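Local coordinates for RNA-dependent RNA Polymerase (Bombyx mori cytoplasmic polyhedrosis virus, PDB 6TZ0), which copies RNA from RNA templates, adding nucleotides one by one, to transcribe and replicate the double-stranded RNA genome of the virus, at residues A[669-674]-A[694-699]; A[155-158]-A[164-167]; A[1150-1155]-A[1181-1186]. All blocks are in the same frame, centred on the assembly; numbering follows the deposited sequence.

Contact 1: residues A[669-674]-A[694-699]; sequences NSCLTT and HDHAVS
His696 meets three consecutive residues of the loop-to-strand segment 669-674, and nearly every cross-segment touch passes through its imidazole. The ring nitrogen ND1 lies 3.4 Å from the backbone N of Cys671, a weak hydrogen bond that is fairly straight, with an N-H...acceptor angle of 160°, and reaches the ring obliquely. The thiol of the same cysteine comes to the ring from its edge, in plane: Cys671 SG is 3.6 Å from His696 ND1 and 3.7 Å from His696 CB. Beyond the nitrogen, the CE1 corner takes apolar neighbours, with Leu672 CB at 3.5 Å from His696 CE1 and Ser670 CB at 3.9 Å from the same atom. The leucine and histidine side chains run at about a right angle to each other.

This reach depends on the histidine torsion: with CG anti to the backbone N (chi1 -165°), the imidazole stands off helix 690-705 towards the chain entering strand 672-677. Within the helix, Ser699 OG donates a 2.6 Å hydrogen bond to His696 O and also lies in plane at the edge of the ring. Further out, Phe686 of the neighbouring strand meets the His696 ring with planes at about 60°, and its side chain also touches Cys671 and Leu672; Arg663 of helix 644-665 touches the histidine as well.

Strands 672-677 and 682-687 form the hairpin bearing the polymerase's metal-binding aspartates Asp680 and Asp681, and helix 690-705 follows it, as in the palm of related polymerases. If ND1 accepts from the Cys671 amide, as the weak bond suggests, a neutral His696 would probably carry its proton on NE2, making this buried ring an acceptor towards the main chain just before the strand.

Contact 2: residues A[155-158]-A[164-167]; sequences SLDV and NYPL
Leu156 packs against Tyr165 and Leu167 where two consecutive helices, 145-160 and 166-175, are joined by a short loop, a helix-loop-helix connection in the N-terminal region of the polymerase. The leucine divides its side chain between two partners. Its CB lies beside the phenol end, with Leu156 CB 3.6 Å from Tyr165 CZ, while its CD1 branch reaches further along the ring, 3.6 Å from Tyr165 CE1. That same methyl meets Leu167 CD2 at 3.7 Å, the two leucine side chains crossing at about a right angle. Helix 206-218 covers Leu156 as well, through Ile217 and Met218.

One residue on, Asp157 supplies the polar side. The tyrosine is held with CG between its backbone N and carbonyl carbon (chi1 56°), and from there the ring extends from the loop to helix 145-160. The carboxylate is shared: besides the tyrosine, OD2 forms a salt bridge with Arg168 NH1, so Tyr165, in the connection, and Arg168, on the second helix, both tie to the first helix. The hydroxyl itself donates to Asp157 OD1 over 3.0 Å, arriving from above the carboxylate, 58° out of its plane.

Contact 3: residues A[1150-1155]-A[1181-1186]; sequences FLSDNP and FSYLHI
Pro1155 and Tyr1183 bring the two backbones closest, with their CA atoms 5.2 Å apart. Here an irregular chain, 1150-1155, passes beside helix 1174-1188 in the C-terminal region of the polymerase, and from the proline back to Ser1152 it follows the length of one tyrosine side chain.

On the helix side Tyr1183 carries nearly all of the contact. With CG anti to the backbone N (chi1 177°), it points at the loop, and successive loop residues meet successive parts of it. Near the root, Pro1155 CB packs on Tyr1183 CB at 3.9 Å. The proline CA then sits over one face of the ring in a CH-pi contact, 3.9 Å from the ring centroid of Tyr1183 and 24° off the ring normal. Over that same face comes a carbonyl, with Asn1154 O 3.6 Å from Tyr1183 CE1. At the far end, the hydroxyl Tyr1183 OH donates to Ser1152 O, which lies at the ring edge near its plane; the modelled 2.4 Å is implausibly short, and its exact value is doubtful.

The loop has its own internal fastening: Ser1157 OG hydrogen-bonds to both Asn1154 O and Ser1152 OG. Around the pair, Leu1062 of helix 1054-1062 touches Tyr1183, and Tyr1141 touches Pro1155.

One aromatic side chain thus joins helix to loop by two chemistries, a ring face for the proline C-H and a phenol donor for a main-chain carbonyl. If the bond is real at a more usual length, the buried hydroxyl has its acceptor and the loop is tied to the helix through its backbone.

How the contacts relate
The three contacts follow one another along the chain, contact 2 in the N-terminal family region, contact 1 in the central polymerase region and contact 3 in the C-terminal one. None touches another: centres lie 52 Å apart for contacts 1 and 2, 43 Å for contacts 1 and 3, and 36 Å for contacts 2 and 3, while the nearest atoms of contacts 1 and 3 are still about 18 Å apart. All lie away from the annotated nucleotide and magnesium sites, though contact 1 includes part of a strand leading to the metal-binding aspartates. A shared principle emerges: in each, one aromatic side chain combines polar and nonpolar contacts.

Contact 1: residues A[669-674]-A[694-699]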
loop_
_atom_site.group_PDB
_atom_site.type_symbol
_atom_site.label_atom_id
_atom_site.label_comp_id
_atom_site.label_asym_id
_atom_site.label_seq_id
_atom_site.Cartn_x
_atom_site.Cartn_y
_atom_site.Cartn_z
ATOM N N ASN A 669 37.694 -8.249 -7.816
ATOM C CA ASN A 669 36.982 -7.677 -8.941
ATOM C C ASN A 669 35.476 -7.724 -8.711
ATOM O O ASN A 669 34.976 -8.341 -7.769
ATOM C CB ASN A 669 37.359 -8.396 -10.234
ATOM C CG ASN A 669 37.114 -9.894 -10.174
ATOM O OD1 ASN A 669 36.736 -10.442 -9.141
ATOM N ND2 ASN A 669 37.293 -10.558 -11.302
ATOM N N SER A 670 34.743 -7.069 -9.595
ATOM C CA SER A 670 33.302 -7.205 -9.662
ATOM C C SER A 670 32.946 -7.781 -11.019
ATOM O O SER A 670 33.501 -7.376 -12.043
ATOM C CB SER A 670 32.591 -5.875 -9.468
ATOM O OG SER A 670 32.754 -5.036 -10.590
ATOM N N CYS A 671 32.036 -8.743 -11.020
ATOM C CA CYS A 671 31.500 -9.293 -12.252
ATOM C C CYS A 671 30.041 -8.910 -12.447
ATOM O O CYS A 671 29.397 -9.397 -13.379
ATOM C CB CYS A 671 31.673 -10.809 -12.255
ATOM S SG CYS A 671 30.834 -11.577 -10.898
ATOM N N LEU A 672 29.526 -8.019 -11.608
ATOM C CA LEU A 672 28.117 -7.657 -11.599
ATOM C C LEU A 672 27.824 -6.717 -12.758
ATOM O O LEU A 672 28.461 -5.668 -12.890
ATOM C CB LEU A 672 27.766 -7.006 -10.264
ATOM C CG LEU A 672 26.326 -6.741 -9.827
ATOM C CD1 LEU A 672 26.262 -6.869 -8.333
ATOM C CD2 LEU A 672 25.866 -5.361 -10.210
ATOM N N THR A 673 26.847 -7.080 -13.583
ATOM C CA THR A 673 26.482 -6.258 -14.727
ATOM C C THR A 673 25.333 -5.305 -14.407
ATOM O O THR A 673 25.498 -4.085 -14.473
ATOM C CB THR A 673 26.110 -7.153 -15.902
ATOM O OG1 THR A 673 24.976 -7.935 -15.537
ATOM C CG2 THR A 673 27.247 -8.078 -16.226
ATOM N N THR A 674 24.164 -5.848 -14.070
ATOM C CA THR A 674 23.011 -5.044 -13.688
ATOM C C THR A 674 22.327 -5.681 -12.489
ATOM O O THR A 674 22.437 -6.884 -12.250
ATOM C CB THR A 674 21.968 -4.893 -14.819
ATOM O OG1 THR A 674 21.521 -6.180 -15.252
ATOM C CG2 THR A 674 22.502 -4.105 -16.012
ATOM N N HIS A 694 30.643 -17.036 -8.757
ATOM C CA HIS A 694 30.250 -17.714 -7.528
ATOM C C HIS A 694 30.758 -16.974 -6.297
ATOM O O HIS A 694 30.026 -16.848 -5.309
ATOM C CB HIS A 694 30.743 -19.158 -7.548
ATOM C CG HIS A 694 30.366 -19.944 -6.330
ATOM N ND1 HIS A 694 29.067 -20.318 -6.058
ATOM C CD2 HIS A 694 31.120 -20.449 -5.326
ATOM C CE1 HIS A 694 29.036 -21.005 -4.930
ATOM N NE2 HIS A 694 30.269 -21.101 -4.468
ATOM N N ASP A 695 31.984 -16.440 -6.354
ATOM C CA ASP A 695 32.531 -15.674 -5.233
ATOM C C ASP A 695 31.713 -14.414 -4.968
ATOM O O ASP A 695 31.368 -14.117 -3.816
ATOM C CB ASP A 695 33.989 -15.320 -5.524
ATOM C CG ASP A 695 34.736 -14.798 -4.303
ATOM O OD1 ASP A 695 34.169 -14.750 -3.193
ATOM O OD2 ASP A 695 35.911 -14.412 -4.461
ATOM N N HIS A 696 31.335 -13.705 -6.029
ATOM C CA HIS A 696 30.626 -12.445 -5.858
ATOM C C HIS A 696 29.187 -12.677 -5.405
ATOM O O HIS A 696 28.661 -11.920 -4.574
ATOM C CB HIS A 696 30.703 -11.664 -7.169
ATOM C CG HIS A 696 30.329 -10.223 -7.050
ATOM N ND1 HIS A 696 30.281 -9.387 -8.142
ATOM C CD2 HIS A 696 29.968 -9.472 -5.988
ATOM C CE1 HIS A 696 29.924 -8.179 -7.755
ATOM N NE2 HIS A 696 29.723 -8.204 -6.452
ATOM N N ALA A 697 28.555 -13.754 -5.885
ATOM C CA ALA A 697 27.193 -14.061 -5.456
ATOM C C ALA A 697 27.153 -14.537 -4.008
ATOM O O ALA A 697 26.240 -14.169 -3.257
ATOM C CB ALA A 697 26.580 -15.103 -6.387
ATOM N N VAL A 698 28.144 -15.331 -3.591
ATOM C CA VAL A 698 28.222 -15.757 -2.197
ATOM C C VAL A 698 28.502 -14.569 -1.281
ATOM O O VAL A 698 27.954 -14.485 -0.174
ATOM C CB VAL A 698 29.266 -16.883 -2.062
ATOM C CG1 VAL A 698 29.633 -17.160 -0.622
ATOM C CG2 VAL A 698 28.706 -18.151 -2.651
ATOM N N SER A 699 29.293 -13.597 -1.750
ATOM C CA SER A 699 29.558 -12.419 -0.927
ATOM C C SER A 699 28.317 -11.541 -0.778
ATOM O O SER A 699 28.076 -10.985 0.300
ATOM C CB SER A 699 30.712 -11.617 -1.516
ATOM O OG SER A 699 30.346 -11.060 -2.761
#

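Contact 2: residues A[155-158]-A[164-167]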
loop_
_atom_site.group_PDB
_atom_site.type_symbol
_atom_site.label_atom_id
_atom_site.label_comp_id
_atom_site.label_asym_id
_atom_site.label_seq_id
_atom_site.Cartn_x
_atom_site.Cartn_y
_atom_site.Cartn_z
ATOM N N SER A 155 -18.697 -25.515 -21.797
ATOM C CA SER A 155 -17.606 -25.252 -22.730
ATOM C C SER A 155 -16.842 -26.524 -23.067
ATOM O O SER A 155 -16.516 -26.764 -24.238
ATOM C CB SER A 155 -16.664 -24.206 -22.146
ATOM O OG SER A 155 -15.999 -24.738 -21.020
ATOM N N LEU A 156 -16.571 -27.362 -22.058
ATOM C CA LEU A 156 -15.884 -28.630 -22.303
ATOM C C LEU A 156 -16.716 -29.571 -23.168
ATOM O O LEU A 156 -16.170 -30.272 -24.032
ATOM C CB LEU A 156 -15.536 -29.291 -20.976
ATOM C CG LEU A 156 -14.410 -28.746 -20.112
ATOM C CD1 LEU A 156 -14.589 -29.228 -18.710
ATOM C CD2 LEU A 156 -13.109 -29.285 -20.633
ATOM N N ASP A 157 -18.039 -29.583 -22.966
ATOM C CA ASP A 157 -18.910 -30.452 -23.756
ATOM C C ASP A 157 -18.958 -30.019 -25.212
ATOM O O ASP A 157 -18.911 -30.857 -26.116
ATOM C CB ASP A 157 -20.326 -30.466 -23.186
ATOM C CG ASP A 157 -20.420 -31.195 -21.877
ATOM O OD1 ASP A 157 -19.563 -32.055 -21.609
ATOM O OD2 ASP A 157 -21.379 -30.928 -21.129
ATOM N N VAL A 158 -19.062 -28.712 -25.460
ATOM C CA VAL A 158 -19.159 -28.244 -26.840
ATOM C C VAL A 158 -17.814 -28.377 -27.551
ATOM O O VAL A 158 -17.762 -28.692 -28.747
ATOM C CB VAL A 158 -19.714 -26.809 -26.867
ATOM C CG1 VAL A 158 -19.707 -26.213 -28.260
ATOM C CG2 VAL A 158 -21.124 -26.831 -26.355
ATOM N N ASN A 164 -18.064 -37.979 -21.966
ATOM C CA ASN A 164 -17.278 -38.912 -21.167
ATOM C C ASN A 164 -15.836 -38.426 -21.048
ATOM O O ASN A 164 -14.945 -38.903 -21.754
ATOM C CB ASN A 164 -17.361 -40.334 -21.733
ATOM C CG ASN A 164 -17.145 -40.392 -23.229
ATOM O OD1 ASN A 164 -16.882 -39.376 -23.870
ATOM N ND2 ASN A 164 -17.249 -41.587 -23.794
ATOM N N TYR A 165 -15.618 -37.488 -20.132
ATOM C CA TYR A 165 -14.290 -37.057 -19.721
ATOM C C TYR A 165 -14.283 -36.995 -18.196
ATOM O O TYR A 165 -15.340 -36.813 -17.582
ATOM C CB TYR A 165 -13.913 -35.707 -20.372
ATOM C CG TYR A 165 -14.867 -34.567 -20.145
ATOM C CD1 TYR A 165 -14.739 -33.733 -19.046
ATOM C CD2 TYR A 165 -15.881 -34.310 -21.049
ATOM C CE1 TYR A 165 -15.608 -32.695 -18.848
ATOM C CE2 TYR A 165 -16.749 -33.279 -20.857
ATOM C CZ TYR A 165 -16.610 -32.472 -19.756
ATOM O OH TYR A 165 -17.490 -31.440 -19.557
ATOM N N PRO A 166 -13.115 -37.198 -17.553
ATOM C CA PRO A 166 -13.113 -37.503 -16.103
ATOM C C PRO A 166 -13.614 -36.407 -15.174
ATOM O O PRO A 166 -13.935 -36.694 -14.009
ATOM C CB PRO A 166 -11.637 -37.800 -15.826
ATOM C CG PRO A 166 -11.089 -38.218 -17.104
ATOM C CD PRO A 166 -11.780 -37.430 -18.136
ATOM N N LEU A 167 -13.695 -35.165 -15.645
ATOM C CA LEU A 167 -14.132 -34.092 -14.763
ATOM C C LEU A 167 -15.625 -34.202 -14.473
ATOM O O LEU A 167 -16.089 -33.769 -13.412
ATOM C CB LEU A 167 -13.772 -32.735 -15.370
ATOM C CG LEU A 167 -13.934 -31.502 -14.473
ATOM C CD1 LEU A 167 -13.017 -31.596 -13.267
ATOM C CD2 LEU A 167 -13.667 -30.222 -15.231
#

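Contact 3: residues A[1150-1155]-A[1181-1186]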
loop_
_atom_site.group_PDB
_atom_site.type_symbol
_atom_site.label_atom_id
_atom_site.label_comp_id
_atom_site.label_asym_id
_atom_site.label_seq_id
_atom_site.Cartn_x
_atom_site.Cartn_y
_atom_site.Cartn_z
ATOM N N PHE A 1150 3.910 -9.347 -27.558
ATOM C CA PHE A 1150 5.094 -9.331 -28.413
ATOM C C PHE A 1150 4.870 -8.649 -29.752
ATOM O O PHE A 1150 5.843 -8.404 -30.470
ATOM C CB PHE A 1150 5.608 -10.747 -28.696
ATOM C CG PHE A 1150 6.418 -11.339 -27.589
ATOM C CD1 PHE A 1150 7.706 -10.898 -27.353
ATOM C CD2 PHE A 1150 5.921 -12.378 -26.830
ATOM C CE1 PHE A 1150 8.465 -11.453 -26.346
ATOM C CE2 PHE A 1150 6.674 -12.940 -25.827
ATOM C CZ PHE A 1150 7.950 -12.478 -25.586
ATOM N N LEU A 1151 3.634 -8.341 -30.109
ATOM C CA LEU A 1151 3.319 -7.845 -31.436
ATOM C C LEU A 1151 3.330 -6.320 -31.463
ATOM O O LEU A 1151 3.289 -5.652 -30.429
ATOM C CB LEU A 1151 1.968 -8.385 -31.887
ATOM C CG LEU A 1151 1.831 -9.709 -32.631
ATOM C CD1 LEU A 1151 2.517 -9.556 -33.953
ATOM C CD2 LEU A 1151 2.394 -10.895 -31.869
ATOM N N SER A 1152 3.373 -5.769 -32.672
ATOM C CA SER A 1152 3.619 -4.345 -32.847
ATOM C C SER A 1152 2.357 -3.522 -32.644
ATOM O O SER A 1152 1.261 -3.918 -33.046
ATOM C CB SER A 1152 4.181 -4.067 -34.238
ATOM O OG SER A 1152 3.206 -4.292 -35.233
ATOM N N ASP A 1153 2.528 -2.353 -32.033
ATOM C CA ASP A 1153 1.456 -1.396 -31.813
ATOM C C ASP A 1153 1.222 -0.481 -33.004
ATOM O O ASP A 1153 0.354 0.392 -32.930
ATOM C CB ASP A 1153 1.768 -0.531 -30.590
ATOM C CG ASP A 1153 1.712 -1.305 -29.297
ATOM O OD1 ASP A 1153 0.948 -2.289 -29.221
ATOM O OD2 ASP A 1153 2.428 -0.922 -28.348
ATOM N N ASN A 1154 1.972 -0.646 -34.088
ATOM C CA ASN A 1154 1.959 0.328 -35.159
ATOM C C ASN A 1154 1.181 -0.228 -36.337
ATOM O O ASN A 1154 1.502 -1.327 -36.814
ATOM C CB ASN A 1154 3.382 0.671 -35.575
ATOM C CG ASN A 1154 3.470 1.960 -36.364
ATOM O OD1 ASN A 1154 2.466 2.614 -36.623
ATOM N ND2 ASN A 1154 4.682 2.337 -36.741
ATOM N N PRO A 1155 0.155 0.473 -36.827
ATOM C CA PRO A 1155 -0.541 0.022 -38.040
ATOM C C PRO A 1155 0.278 0.136 -39.315
ATOM O O PRO A 1155 -0.148 -0.399 -40.344
ATOM C CB PRO A 1155 -1.764 0.942 -38.095
ATOM C CG PRO A 1155 -1.961 1.385 -36.696
ATOM C CD PRO A 1155 -0.598 1.522 -36.127
ATOM N N PHE A 1181 -6.994 0.170 -41.540
ATOM C CA PHE A 1181 -7.889 -0.824 -42.142
ATOM C C PHE A 1181 -7.193 -2.162 -42.337
ATOM O O PHE A 1181 -7.669 -3.205 -41.860
ATOM C CB PHE A 1181 -8.401 -0.340 -43.499
ATOM C CG PHE A 1181 -9.435 0.736 -43.431
ATOM C CD1 PHE A 1181 -9.995 1.128 -42.229
ATOM C CD2 PHE A 1181 -9.886 1.322 -44.598
ATOM C CE1 PHE A 1181 -10.955 2.108 -42.194
ATOM C CE2 PHE A 1181 -10.850 2.293 -44.570
ATOM C CZ PHE A 1181 -11.392 2.681 -43.364
ATOM N N SER A 1182 -6.034 -2.133 -42.994
ATOM C CA SER A 1182 -5.278 -3.352 -43.257
ATOM C C SER A 1182 -4.772 -4.000 -41.972
ATOM O O SER A 1182 -4.836 -5.224 -41.828
ATOM C CB SER A 1182 -4.126 -3.027 -44.197
ATOM O OG SER A 1182 -3.234 -2.123 -43.583
ATOM N N TYR A 1183 -4.323 -3.193 -41.009
ATOM C CA TYR A 1183 -3.750 -3.716 -39.770
ATOM C C TYR A 1183 -4.795 -4.422 -38.919
ATOM O O TYR A 1183 -4.571 -5.545 -38.443
ATOM C CB TYR A 1183 -3.110 -2.566 -38.996
ATOM C CG TYR A 1183 -2.535 -2.920 -37.651
ATOM C CD1 TYR A 1183 -1.373 -3.664 -37.548
ATOM C CD2 TYR A 1183 -3.124 -2.458 -36.486
ATOM C CE1 TYR A 1183 -0.837 -3.970 -36.327
ATOM C CE2 TYR A 1183 -2.597 -2.759 -35.261
ATOM C CZ TYR A 1183 -1.453 -3.513 -35.188
ATOM O OH TYR A 1183 -0.918 -3.816 -33.963
ATOM N N LEU A 1184 -5.948 -3.782 -38.730
ATOM C CA LEU A 1184 -7.016 -4.385 -37.946
ATOM C C LEU A 1184 -7.624 -5.593 -38.642
ATOM O O LEU A 1184 -8.015 -6.550 -37.964
ATOM C CB LEU A 1184 -8.085 -3.340 -37.638
ATOM C CG LEU A 1184 -7.977 -2.494 -36.368
ATOM C CD1 LEU A 1184 -6.764 -1.611 -36.336
ATOM C CD2 LEU A 1184 -9.192 -1.631 -36.311
ATOM N N HIS A 1185 -7.685 -5.593 -39.980
ATOM C CA HIS A 1185 -8.176 -6.785 -40.665
ATOM C C HIS A 1185 -7.204 -7.949 -40.551
ATOM O O HIS A 1185 -7.628 -9.103 -40.435
ATOM C CB HIS A 1185 -8.456 -6.488 -42.132
ATOM C CG HIS A 1185 -8.983 -7.666 -42.890
ATOM N ND1 HIS A 1185 -8.160 -8.552 -43.549
ATOM C CD2 HIS A 1185 -10.244 -8.119 -43.073
ATOM C CE1 HIS A 1185 -8.892 -9.489 -44.121
ATOM N NE2 HIS A 1185 -10.161 -9.251 -43.845
ATOM N N ILE A 1186 -5.902 -7.675 -40.596
ATOM C CA ILE A 1186 -4.940 -8.764 -40.522
ATOM C C ILE A 1186 -4.878 -9.340 -39.111
ATOM O O ILE A 1186 -4.828 -10.561 -38.941
ATOM C CB ILE A 1186 -3.571 -8.297 -41.044
ATOM C CG1 ILE A 1186 -3.658 -8.112 -42.556
ATOM C CG2 ILE A 1186 -2.487 -9.303 -40.749
ATOM C CD1 ILE A 1186 -2.529 -7.328 -43.139
#